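Local coordinates for protein Ika8 (Synthetic construct, PDB 6G6P) that has no known natural function, being a synthetic beta-propeller that closes eight near-repeated WD40-type blades into a single ring, at residues His214-Thr219 / Ala232-Val237; His94-Thr99 / Ala112-Ile117; His294-Thr299 / Ser310-Gly315; Lys265-Ser270 / Val279-Thr284. One frame throughout, in Å; residues are numbered along the deposited sequence.

Contacts 1, 2 and 3 occupy equivalent places in three blades: each ties the loop entering a blade's first strand to the turn between its second and third strands. Contact 4 pairs the second and third strands of another blade directly. All four are partly buried and differ in chemistry: side-chain polar bonds at the turns, backbone hydrogen bonds and a Trp280-Ser270 bond with apolar packing between in contact 4. His94 and His294 point into contacts 2 and 3; in contact 1, which shares contact 3's loop sequence, Gln215 fills that role, not His214. Contacts 1 and 4 meet where Val237 packs on Ser270; contacts 2 and 4, their centres about 34 Å apart, lie on opposite sides of the chain's centre.

Contact 1 of 4, residues His214-Thr219 / Ala232-Val237; sequences HQSEVT and AKDGTV
Two hydrogen bonds join Gln215 to Thr236 and Glu217 to Lys233. The amide of Gln215 reaches the turn through its NE2, which lies 2.9 Å from Thr236 OG1, with an N-H...O angle of 168° and the hydroxyl almost in the amide plane. A bend at chi2 (146°) brings the amide there, while OE1 is bonded to Ser230. Between backbones, Lys233 N donates to Glu217 O over 3.1 Å, arriving nearly along the C=O axis.

Within the turn, Asp234 OD1 accepts from both Thr236 N (3.0 Å) and Thr236 OG1 (2.7 Å) on the same face of its carboxylate; the hydroxyl gives its proton to OD1 and so receives the Gln215 N-H on its oxygen.

Charge adds little: Glu217 OE1 and Lys233 NZ form a long salt bridge of 3.9 Å between two exposed side chains. Apolar contacts fill the rest, Ala232 CB resting 3.8 Å from Gln215 CB and Thr219 CG2 lying 3.6 Å from Lys233 CG, across the lysine chain at about a right angle.

Ala232 to Gly235 forms a type I beta turn carrying an Asx turn at Asp234, the tight connection between the second and third strands of a WD40 blade.

Contact 2 of 4, residues His94-Thr99 / Ala112-Ile117; sequences HQSAIT and AADGTI
With chi1 of His94 at -60°, its ring carbon CG lies beside the backbone N and the imidazole swings toward the turn; Thr116, with chi1 at 59°, holds OG1 between its own N and carbonyl carbon, directly at the ring edge. The two side chains slide past each other in opposite directions, and the result is a hydrogen bond from His94 ND1 to Thr116 OG1 of 2.8 Å, the hydroxyl practically in the ring plane. NE2 of the same ring is bonded to Ser110, so both ring nitrogens are engaged and the rotation of the imidazole is fixed.

Thr116 OG1 donates in turn to Asp114 OD1 at 2.7 Å, on the syn side of the carboxylate. That oxygen also receives Thr116 N, which comes from above the carboxylate plane and closes an Asx turn. The other carboxylate oxygen, Asp114 OD2, takes a hydrogen bond of 2.6 Å from a water that accepts from Ser96 N at 3.1 Å, so the water bridges loop and turn.

Backbone pairing continues the junction: Ala113 N donates to Ala97 O over 2.8 Å in the carbonyl plane, although the bond is bent (130° at the hydrogen). Ala112 CB tucks 3.2 Å from His94 ND1, obliquely to the ring.

The contact lies at one end of the four-stranded blade, where strand 98-104 begins and the turn leads strand 107-112 into strand 116-121. Neighbouring blades flank it: Ile98 bonds to Ala72, Ala112 to Val138, and Ile117 packs on Val138 and Leu141 of strand 138-144.

Contact 3 of 4, residues His294-Thr299 / Ser310-Gly315; sequences HQSEVT and SGAKDG
His294 begins the contact by turning the edge of its ring to Ser310: NE2 and OG are hydrogen-bonded at 2.7 Å, with OG in the ring plane and either atom a possible donor. Gly311 C and Ala312 CB come obliquely to the ring, Ala312 CB approaching ND1 to 3.4 Å. ND1 itself bonds to Thr316, leaving the ring held at both nitrogens.

At Ser296, chi1 of 57° directs OG into the turn, where Asp314 N, at its third position, makes a weak bond to it (2.9 Å, 127° at the hydrogen). Glu297 follows with two links to Lys313. Its backbone O accepts from Lys313 N at 3.0 Å, in the carbonyl plane, and its carboxylate meets the extended lysine obliquely in a salt bridge, OE2 to NZ 3.5 Å.

Val298 pairs with Ala312 across the antiparallel strands, its CG1 3.7 Å from Gly311 O. That same carbonyl oxygen accepts from Thr299 N over 2.8 Å. Thr299 also lays CG2 against Lys313 CG (3.6 Å), while its hydroxyl bonds to Ile18 in the adjoining blade.

Ser310 OG also bonds to Trp320 NE1, and Asp314 OD1 to Thr316 OG1. Together these residues are consistent with the Trp-Ser-His-Asp hydrogen-bond network characteristic of WD40 blades, here with Thr316 between histidine and aspartate.

Contact 4 of 4, residues Lys265-Ser270 / Val279-Thr284; sequences KNIVVS and VWDILT
The second and third strands of one propeller blade run antiparallel here, Val268 facing Trp280 as the hydrogen-bonded pair of a beta hairpin; the short strand axes approach to 4.6 Å and point 153° apart. Val268 N donates to Trp280 O at 3.0 Å, and Trp280 N returns the bond to Val268 O at 2.7 Å. One residue pair beyond the end of strand 279-281, Ile282 N donates to Asn266 O, so the pairing persists as the chain leaves the strand.

Trp280 and Asp281 form the Trp-Asp pair that gives WD40 repeats their name. With chi1 at -43°, the indole lies so that NE1 points at Ser270 OG, 3.1 Å away, in a bond of 166° with the hydroxyl in the ring plane. Ser270 OG is bonded to His254 as well, linking the tryptophan to the loop that enters the blade. On this face Val268 CG1 sits 4.1 Å from Trp280 CD1, and Val268 CG2 meets Ile282 CG2 at 3.5 Å, the two side chains crossing at about a right angle.

Ile267, Val269 and Val279 occupy the other face. Ile267 CG2 touches Val279 CG1 at 3.5 Å, while Val269 lies side by side with Val279, pointing the same way; Phe303 and Leu301 of the next blade pack against Val269. Asp281 OD1, at the strand end, accepts a weak bond of 3.3 Å from Leu283 N.

Contact 1 of 4, residues His214-Thr219 / Ala232-Val237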
loop_
_atom_site.group_PDB
_atom_site.type_symbol
_atom_site.label_atom_id
_atom_site.label_comp_id
_atom_site.label_asym_id
_atom_site.label_seq_id
_atom_site.Cartn_x
_atom_site.Cartn_y
_atom_site.Cartn_z
ATOM N N HIS A 214 18.326 -9.593 -2.980
ATOM C CA HIS A 214 19.550 -8.941 -3.429
ATOM C C HIS A 214 19.854 -7.663 -2.660
ATOM O O HIS A 214 20.787 -6.939 -3.031
ATOM C CB HIS A 214 19.471 -8.633 -4.926
ATOM C CG HIS A 214 18.604 -9.582 -5.693
ATOM N ND1 HIS A 214 19.098 -10.718 -6.295
ATOM C CD2 HIS A 214 17.275 -9.563 -5.953
ATOM C CE1 HIS A 214 18.112 -11.358 -6.895
ATOM N NE2 HIS A 214 16.996 -10.680 -6.703
ATOM N N GLN A 215 19.099 -7.362 -1.606
ATOM C CA GLN A 215 19.249 -6.101 -0.899
ATOM C C GLN A 215 19.222 -6.341 0.602
ATOM O O GLN A 215 18.801 -7.397 1.081
ATOM C CB GLN A 215 18.148 -5.104 -1.286
ATOM C CG GLN A 215 18.262 -4.563 -2.701
ATOM C CD GLN A 215 16.908 -4.316 -3.335
ATOM O OE1 GLN A 215 16.005 -5.149 -3.244
ATOM N NE2 GLN A 215 16.758 -3.164 -3.981
ATOM N N SER A 216 19.684 -5.336 1.340
ATOM C CA SER A 216 19.602 -5.304 2.792
ATOM C C SER A 216 18.703 -4.144 3.195
ATOM O O SER A 216 18.868 -3.026 2.694
ATOM C CB SER A 216 20.988 -5.159 3.424
ATOM O OG SER A 216 21.669 -4.034 2.896
ATOM N N GLU A 217 17.758 -4.417 4.099
ATOM C CA GLU A 217 16.750 -3.448 4.520
ATOM C C GLU A 217 15.944 -2.932 3.337
ATOM O O GLU A 217 16.197 -1.827 2.845
ATOM C CB GLU A 217 17.386 -2.264 5.257
ATOM C CG GLU A 217 18.503 -2.619 6.219
ATOM C CD GLU A 217 19.085 -1.391 6.895
ATOM O OE1 GLU A 217 18.363 -0.748 7.687
ATOM O OE2 GLU A 217 20.261 -1.064 6.626
ATOM N N VAL A 218 14.974 -3.709 2.867
ATOM C CA VAL A 218 14.079 -3.218 1.829
ATOM C C VAL A 218 13.028 -2.324 2.471
ATOM O O VAL A 218 12.600 -2.552 3.610
ATOM C CB VAL A 218 13.442 -4.381 1.043
ATOM C CG1 VAL A 218 14.482 -5.446 0.737
ATOM C CG2 VAL A 218 12.258 -4.970 1.789
ATOM N N THR A 219 12.635 -1.278 1.750
ATOM C CA THR A 219 11.675 -0.306 2.244
ATOM C C THR A 219 10.370 -0.307 1.465
ATOM O O THR A 219 9.392 0.291 1.925
ATOM C CB THR A 219 12.281 1.102 2.202
ATOM O OG1 THR A 219 12.476 1.488 0.837
ATOM C CG2 THR A 219 13.616 1.126 2.922
ATOM N N ALA A 232 15.329 -0.400 -1.522
ATOM C CA ALA A 232 16.032 -0.556 -0.258
ATOM C C ALA A 232 16.524 0.798 0.238
ATOM O O ALA A 232 16.437 1.815 -0.456
ATOM C CB ALA A 232 17.208 -1.532 -0.391
ATOM N N LYS A 233 17.054 0.792 1.465
ATOM C CA LYS A 233 17.583 2.011 2.066
ATOM C C LYS A 233 18.836 2.514 1.362
ATOM O O LYS A 233 19.139 3.709 1.444
ATOM C CB LYS A 233 17.882 1.778 3.549
ATOM C CG LYS A 233 16.739 2.146 4.482
ATOM C CD LYS A 233 17.223 3.011 5.636
ATOM C CE LYS A 233 18.308 2.309 6.438
ATOM N NZ LYS A 233 18.793 3.145 7.570
ATOM N N ASP A 234 19.571 1.640 0.675
ATOM C CA ASP A 234 20.764 2.062 -0.048
ATOM C C ASP A 234 20.444 2.794 -1.344
ATOM O O ASP A 234 21.365 3.323 -1.978
ATOM C CB ASP A 234 21.659 0.853 -0.340
ATOM C CG ASP A 234 20.892 -0.320 -0.925
ATOM O OD1 ASP A 234 19.895 -0.091 -1.641
ATOM O OD2 ASP A 234 21.289 -1.477 -0.664
ATOM N N GLY A 235 19.180 2.832 -1.754
ATOM C CA GLY A 235 18.782 3.521 -2.962
ATOM C C GLY A 235 18.646 2.660 -4.199
ATOM O O GLY A 235 18.396 3.203 -5.281
ATOM N N THR A 236 18.793 1.344 -4.078
ATOM C CA THR A 236 18.730 0.457 -5.229
ATOM C C THR A 236 17.295 0.029 -5.504
ATOM O O THR A 236 16.520 -0.235 -4.579
ATOM C CB THR A 236 19.603 -0.780 -5.012
ATOM O OG1 THR A 236 19.157 -1.487 -3.847
ATOM C CG2 THR A 236 21.059 -0.378 -4.833
ATOM N N VAL A 237 16.948 -0.027 -6.786
ATOM C CA VAL A 237 15.667 -0.543 -7.253
ATOM C C VAL A 237 15.965 -1.733 -8.151
ATOM O O VAL A 237 16.614 -1.582 -9.195
ATOM C CB VAL A 237 14.859 0.527 -8.004
ATOM C CG1 VAL A 237 13.445 0.035 -8.275
ATOM C CG2 VAL A 237 14.839 1.827 -7.217
#

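Contact 2 of 4, residues His94-Thr99 / Ala112-Ile117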
loop_
_atom_site.group_PDB
_atom_site.type_symbol
_atom_site.label_atom_id
_atom_site.label_comp_id
_atom_site.label_asym_id
_atom_site.label_seq_id
_atom_site.Cartn_x
_atom_site.Cartn_y
_atom_site.Cartn_z
ATOM N N HIS A 94 -11.001 -0.123 15.817
ATOM C CA HIS A 94 -10.120 -0.781 16.772
ATOM C C HIS A 94 -9.811 0.165 17.928
ATOM O O HIS A 94 -10.112 1.363 17.887
ATOM C CB HIS A 94 -8.819 -1.232 16.100
ATOM C CG HIS A 94 -9.009 -2.200 14.973
ATOM N ND1 HIS A 94 -8.412 -3.442 14.955
ATOM C CD2 HIS A 94 -9.707 -2.101 13.816
ATOM C CE1 HIS A 94 -8.736 -4.069 13.838
ATOM N NE2 HIS A 94 -9.524 -3.278 13.130
ATOM N N GLN A 95 -9.187 -0.390 18.967
ATOM C CA GLN A 95 -8.650 0.424 20.046
ATOM C C GLN A 95 -7.222 0.867 19.782
ATOM O O GLN A 95 -6.813 1.931 20.258
ATOM C CB GLN A 95 -8.711 -0.348 21.366
ATOM C CG GLN A 95 -10.130 -0.719 21.779
ATOM C CD GLN A 95 -10.735 0.297 22.725
ATOM O OE1 GLN A 95 -11.085 -0.027 23.857
ATOM N NE2 GLN A 95 -10.848 1.537 22.270
ATOM N N SER A 96 -6.467 0.079 19.027
ATOM C CA SER A 96 -5.122 0.433 18.611
ATOM C C SER A 96 -5.150 1.135 17.253
ATOM O O SER A 96 -6.153 1.128 16.539
ATOM C CB SER A 96 -4.243 -0.816 18.553
ATOM O OG SER A 96 -4.270 -1.501 19.793
ATOM N N ALA A 97 -4.022 1.745 16.899
ATOM C CA ALA A 97 -3.930 2.494 15.654
ATOM C C ALA A 97 -4.142 1.588 14.448
ATOM O O ALA A 97 -3.609 0.478 14.382
ATOM C CB ALA A 97 -2.567 3.179 15.558
ATOM N N ILE A 98 -4.927 2.073 13.487
ATOM C CA ILE A 98 -5.082 1.365 12.223
ATOM C C ILE A 98 -3.750 1.377 11.488
ATOM O O ILE A 98 -3.069 2.407 11.418
ATOM C CB ILE A 98 -6.194 2.000 11.375
ATOM C CG1 ILE A 98 -7.539 1.920 12.101
ATOM C CG2 ILE A 98 -6.275 1.330 10.004
ATOM C CD1 ILE A 98 -7.891 0.534 12.574
ATOM N N THR A 99 -3.359 0.222 10.952
ATOM C CA THR A 99 -2.086 0.090 10.260
ATOM C C THR A 99 -2.204 -0.498 8.863
ATOM O O THR A 99 -1.233 -0.421 8.101
ATOM C CB THR A 99 -1.114 -0.779 11.074
ATOM O OG1 THR A 99 -1.713 -2.056 11.330
ATOM C CG2 THR A 99 -0.764 -0.113 12.397
ATOM N N ALA A 112 -4.657 -3.601 12.941
ATOM C CA ALA A 112 -4.303 -2.616 13.951
ATOM C C ALA A 112 -2.894 -2.868 14.469
ATOM O O ALA A 112 -2.254 -3.872 14.148
ATOM C CB ALA A 112 -5.305 -2.626 15.111
ATOM N N ALA A 113 -2.417 -1.927 15.286
ATOM C CA ALA A 113 -1.069 -2.008 15.834
ATOM C C ALA A 113 -0.939 -3.047 16.940
ATOM O O ALA A 113 0.186 -3.410 17.296
ATOM C CB ALA A 113 -0.634 -0.639 16.362
ATOM N N ASP A 114 -2.050 -3.521 17.499
ATOM C CA ASP A 114 -2.017 -4.576 18.502
ATOM C C ASP A 114 -2.103 -5.969 17.895
ATOM O O ASP A 114 -2.080 -6.957 18.636
ATOM C CB ASP A 114 -3.149 -4.384 19.520
ATOM C CG ASP A 114 -4.528 -4.363 18.875
ATOM O OD1 ASP A 114 -4.627 -4.571 17.649
ATOM O OD2 ASP A 114 -5.517 -4.127 19.601
ATOM N N GLY A 115 -2.203 -6.069 16.570
ATOM C CA GLY A 115 -2.288 -7.341 15.891
ATOM C C GLY A 115 -3.691 -7.796 15.565
ATOM O O GLY A 115 -3.849 -8.827 14.902
ATOM N N THR A 116 -4.710 -7.067 16.006
ATOM C CA THR A 116 -6.081 -7.463 15.727
ATOM C C THR A 116 -6.442 -7.190 14.271
ATOM O O THR A 116 -5.916 -6.273 13.634
ATOM C CB THR A 116 -7.053 -6.724 16.649
ATOM O OG1 THR A 116 -6.918 -5.311 16.452
ATOM C CG2 THR A 116 -6.774 -7.060 18.106
ATOM N N ILE A 117 -7.353 -8.002 13.747
ATOM C CA ILE A 117 -7.848 -7.855 12.385
ATOM C C ILE A 117 -9.360 -8.014 12.411
ATOM O O ILE A 117 -9.876 -9.007 12.932
ATOM C CB ILE A 117 -7.201 -8.873 11.428
ATOM C CG1 ILE A 117 -5.762 -8.454 11.121
ATOM C CG2 ILE A 117 -8.011 -8.990 10.149
ATOM C CD1 ILE A 117 -4.876 -9.587 10.698
HETATM O O HOH W 1 -7.624 -2.828 18.789
#

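Contact 3 of 4, residues His294-Thr299 / Ser310-Gly315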
loop_
_atom_site.group_PDB
_atom_site.type_symbol
_atom_site.label_atom_id
_atom_site.label_comp_id
_atom_site.label_asym_id
_atom_site.label_seq_id
_atom_site.Cartn_x
_atom_site.Cartn_y
_atom_site.Cartn_z
ATOM N N HIS A 294 9.689 16.417 -5.401
ATOM C CA HIS A 294 9.369 17.181 -4.209
ATOM C C HIS A 294 10.654 17.620 -3.522
ATOM O O HIS A 294 11.751 17.155 -3.845
ATOM C CB HIS A 294 8.495 16.360 -3.250
ATOM C CG HIS A 294 7.276 15.775 -3.896
ATOM N ND1 HIS A 294 6.004 16.243 -3.645
ATOM C CD2 HIS A 294 7.135 14.761 -4.783
ATOM C CE1 HIS A 294 5.132 15.543 -4.350
ATOM N NE2 HIS A 294 5.793 14.639 -5.049
ATOM N N GLN A 295 10.504 18.534 -2.567
ATOM C CA GLN A 295 11.610 18.990 -1.739
ATOM C C GLN A 295 11.747 18.189 -0.453
ATOM O O GLN A 295 12.585 18.533 0.387
ATOM C CB GLN A 295 11.438 20.471 -1.395
ATOM C CG GLN A 295 11.047 21.342 -2.568
ATOM C CD GLN A 295 10.952 22.803 -2.188
ATOM O OE1 GLN A 295 10.990 23.681 -3.046
ATOM N NE2 GLN A 295 10.836 23.071 -0.890
ATOM N N SER A 296 10.938 17.148 -0.271
ATOM C CA SER A 296 11.002 16.303 0.911
ATOM C C SER A 296 10.694 14.870 0.505
ATOM O O SER A 296 10.301 14.593 -0.632
ATOM C CB SER A 296 10.039 16.783 2.002
ATOM O OG SER A 296 8.712 16.844 1.513
ATOM N N GLU A 297 10.877 13.958 1.459
ATOM C CA GLU A 297 10.749 12.527 1.203
ATOM C C GLU A 297 9.415 12.192 0.549
ATOM O O GLU A 297 8.357 12.644 0.994
ATOM C CB GLU A 297 10.899 11.763 2.520
ATOM C CG GLU A 297 10.653 10.271 2.421
ATOM C CD GLU A 297 10.641 9.597 3.781
ATOM O OE1 GLU A 297 9.604 8.998 4.145
ATOM O OE2 GLU A 297 11.667 9.669 4.490
ATOM N N VAL A 298 9.473 11.407 -0.524
ATOM C CA VAL A 298 8.266 10.927 -1.189
ATOM C C VAL A 298 7.673 9.805 -0.345
ATOM O O VAL A 298 8.308 8.766 -0.142
ATOM C CB VAL A 298 8.571 10.446 -2.615
ATOM C CG1 VAL A 298 7.310 9.916 -3.278
ATOM C CG2 VAL A 298 9.181 11.575 -3.443
ATOM N N THR A 299 6.456 10.018 0.159
ATOM C CA THR A 299 5.835 9.078 1.084
ATOM C C THR A 299 4.746 8.219 0.451
ATOM O O THR A 299 4.321 7.238 1.069
ATOM C CB THR A 299 5.245 9.823 2.291
ATOM O OG1 THR A 299 4.259 10.763 1.848
ATOM C CG2 THR A 299 6.336 10.560 3.049
ATOM N N SER A 310 1.842 11.648 -6.546
ATOM C CA SER A 310 2.870 11.551 -5.521
ATOM C C SER A 310 2.535 12.444 -4.339
ATOM O O SER A 310 1.907 13.497 -4.488
ATOM C CB SER A 310 4.247 11.930 -6.079
ATOM O OG SER A 310 4.204 13.186 -6.737
ATOM N N GLY A 311 2.956 12.008 -3.163
ATOM C CA GLY A 311 2.841 12.807 -1.953
ATOM C C GLY A 311 4.125 12.809 -1.212
ATOM O O GLY A 311 4.938 11.872 -1.282
ATOM N N ALA A 312 4.367 13.888 -0.452
ATOM C CA ALA A 312 5.629 14.094 0.228
ATOM C C ALA A 312 5.395 14.493 1.679
ATOM O O ALA A 312 4.282 14.834 2.087
ATOM C CB ALA A 312 6.482 15.155 -0.479
ATOM N N LYS A 313 6.479 14.455 2.456
ATOM C CA LYS A 313 6.423 14.779 3.875
ATOM C C LYS A 313 6.161 16.255 4.144
ATOM O O LYS A 313 5.848 16.604 5.287
ATOM C CB LYS A 313 7.725 14.359 4.555
ATOM C CG LYS A 313 7.626 13.048 5.309
ATOM C CD LYS A 313 8.935 12.701 5.989
ATOM C CE LYS A 313 8.824 11.380 6.736
ATOM N NZ LYS A 313 10.125 10.970 7.333
ATOM N N ASP A 314 6.291 17.125 3.142
ATOM C CA ASP A 314 5.962 18.536 3.306
ATOM C C ASP A 314 4.495 18.833 3.028
ATOM O O ASP A 314 4.086 19.996 3.108
ATOM C CB ASP A 314 6.848 19.408 2.401
ATOM C CG ASP A 314 6.763 19.018 0.933
ATOM O OD1 ASP A 314 5.890 18.201 0.568
ATOM O OD2 ASP A 314 7.576 19.534 0.138
ATOM N N GLY A 315 3.699 17.814 2.701
ATOM C CA GLY A 315 2.290 17.988 2.434
ATOM C C GLY A 315 1.926 18.179 0.979
ATOM O O GLY A 315 0.732 18.196 0.656
#

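Contact 4 of 4, residues Lys265-Ser270 / Val279-Thr284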
loop_
_atom_site.group_PDB
_atom_site.type_symbol
_atom_site.label_atom_id
_atom_site.label_comp_id
_atom_site.label_asym_id
_atom_site.label_seq_id
_atom_site.Cartn_x
_atom_site.Cartn_y
_atom_site.Cartn_z
ATOM N N LYS A 265 1.941 -1.712 -15.848
ATOM C CA LYS A 265 2.367 -2.229 -17.155
ATOM C C LYS A 265 3.853 -2.557 -17.050
ATOM O O LYS A 265 4.231 -3.385 -16.203
ATOM C CB LYS A 265 1.982 -1.253 -18.246
ATOM C CG LYS A 265 0.492 -0.994 -18.277
ATOM C CD LYS A 265 0.079 0.130 -19.212
ATOM C CE LYS A 265 -1.444 0.202 -19.279
ATOM N NZ LYS A 265 -2.057 -1.106 -18.907
ATOM N N ASN A 266 4.720 -1.952 -17.857
ATOM C CA ASN A 266 6.154 -2.170 -17.750
ATOM C C ASN A 266 6.883 -0.947 -17.209
ATOM O O ASN A 266 8.096 -0.809 -17.418
ATOM C CB ASN A 266 6.727 -2.569 -19.105
ATOM C CG ASN A 266 5.886 -3.629 -19.816
ATOM O OD1 ASN A 266 5.593 -4.683 -19.259
ATOM N ND2 ASN A 266 5.529 -3.362 -21.066
ATOM N N ILE A 267 6.173 -0.069 -16.505
ATOM C CA ILE A 267 6.731 1.165 -15.968
ATOM C C ILE A 267 6.863 1.012 -14.460
ATOM O O ILE A 267 5.904 0.618 -13.785
ATOM C CB ILE A 267 5.855 2.381 -16.313
ATOM C CG1 ILE A 267 5.606 2.453 -17.832
ATOM C CG2 ILE A 267 6.511 3.654 -15.812
ATOM C CD1 ILE A 267 6.862 2.530 -18.652
ATOM N N VAL A 268 8.053 1.302 -13.940
ATOM C CA VAL A 268 8.305 1.378 -12.503
ATOM C C VAL A 268 8.548 2.838 -12.148
ATOM O O VAL A 268 9.358 3.516 -12.787
ATOM C CB VAL A 268 9.500 0.503 -12.082
ATOM C CG1 VAL A 268 9.859 0.735 -10.624
ATOM C CG2 VAL A 268 9.169 -0.954 -12.321
ATOM N N VAL A 269 7.841 3.332 -11.138
ATOM C CA VAL A 269 8.037 4.681 -10.612
ATOM C C VAL A 269 8.523 4.537 -9.176
ATOM O O VAL A 269 7.852 3.902 -8.347
ATOM C CB VAL A 269 6.750 5.522 -10.673
ATOM C CG1 VAL A 269 7.000 6.936 -10.165
ATOM C CG2 VAL A 269 6.207 5.551 -12.097
ATOM N N SER A 270 9.691 5.103 -8.882
ATOM C CA SER A 270 10.298 5.007 -7.563
ATOM C C SER A 270 10.499 6.399 -6.982
ATOM O O SER A 270 10.885 7.330 -7.696
ATOM C CB SER A 270 11.637 4.256 -7.622
ATOM O OG SER A 270 12.523 4.855 -8.552
ATOM N N VAL A 279 11.404 7.235 -13.283
ATOM C CA VAL A 279 10.496 6.424 -14.085
ATOM C C VAL A 279 11.339 5.488 -14.939
ATOM O O VAL A 279 12.179 5.946 -15.724
ATOM C CB VAL A 279 9.580 7.294 -14.960
ATOM C CG1 VAL A 279 8.711 6.424 -15.847
ATOM C CG2 VAL A 279 8.729 8.209 -14.089
ATOM N N TRP A 280 11.115 4.186 -14.788
ATOM C CA TRP A 280 11.902 3.169 -15.468
ATOM C C TRP A 280 11.019 2.312 -16.367
ATOM O O TRP A 280 9.811 2.177 -16.149
ATOM C CB TRP A 280 12.633 2.262 -14.468
ATOM C CG TRP A 280 13.267 2.983 -13.322
ATOM C CD1 TRP A 280 12.687 3.296 -12.124
ATOM C CD2 TRP A 280 14.611 3.470 -13.256
ATOM N NE1 TRP A 280 13.587 3.953 -11.321
ATOM C CE2 TRP A 280 14.776 4.072 -11.993
ATOM C CE3 TRP A 280 15.691 3.460 -14.145
ATOM C CZ2 TRP A 280 15.976 4.655 -11.596
ATOM C CZ3 TRP A 280 16.880 4.039 -13.750
ATOM C CH2 TRP A 280 17.014 4.630 -12.487
ATOM N N ASP A 281 11.651 1.725 -17.378
ATOM C CA ASP A 281 11.020 0.766 -18.278
ATOM C C ASP A 281 11.697 -0.581 -18.048
ATOM O O ASP A 281 12.873 -0.753 -18.384
ATOM C CB ASP A 281 11.151 1.221 -19.732
ATOM C CG ASP A 281 10.483 0.270 -20.712
ATOM O OD1 ASP A 281 9.641 -0.548 -20.285
ATOM O OD2 ASP A 281 10.804 0.345 -21.918
ATOM N N ILE A 282 10.958 -1.532 -17.468
ATOM C CA ILE A 282 11.545 -2.825 -17.121
ATOM C C ILE A 282 11.855 -3.686 -18.333
ATOM O O ILE A 282 12.483 -4.739 -18.184
ATOM C CB ILE A 282 10.635 -3.623 -16.168
ATOM C CG1 ILE A 282 9.217 -3.709 -16.726
ATOM C CG2 ILE A 282 10.641 -3.007 -14.786
ATOM C CD1 ILE A 282 8.492 -4.979 -16.357
ATOM N N LEU A 283 11.420 -3.283 -19.527
ATOM C CA LEU A 283 11.804 -4.020 -20.723
ATOM C C LEU A 283 13.216 -3.656 -21.164
ATOM O O LEU A 283 13.972 -4.523 -21.613
ATOM C CB LEU A 283 10.803 -3.757 -21.848
ATOM C CG LEU A 283 9.378 -4.257 -21.608
ATOM C CD1 LEU A 283 8.562 -4.200 -22.890
ATOM C CD2 LEU A 283 9.395 -5.668 -21.040
ATOM N N THR A 284 13.593 -2.383 -21.028
ATOM C CA THR A 284 14.896 -1.912 -21.467
ATOM C C THR A 284 15.814 -1.487 -20.330
ATOM O O THR A 284 17.034 -1.464 -20.522
ATOM C CB THR A 284 14.735 -0.736 -22.445
ATOM O OG1 THR A 284 16.019 -0.338 -22.939
ATOM C CG2 THR A 284 14.064 0.447 -21.761
#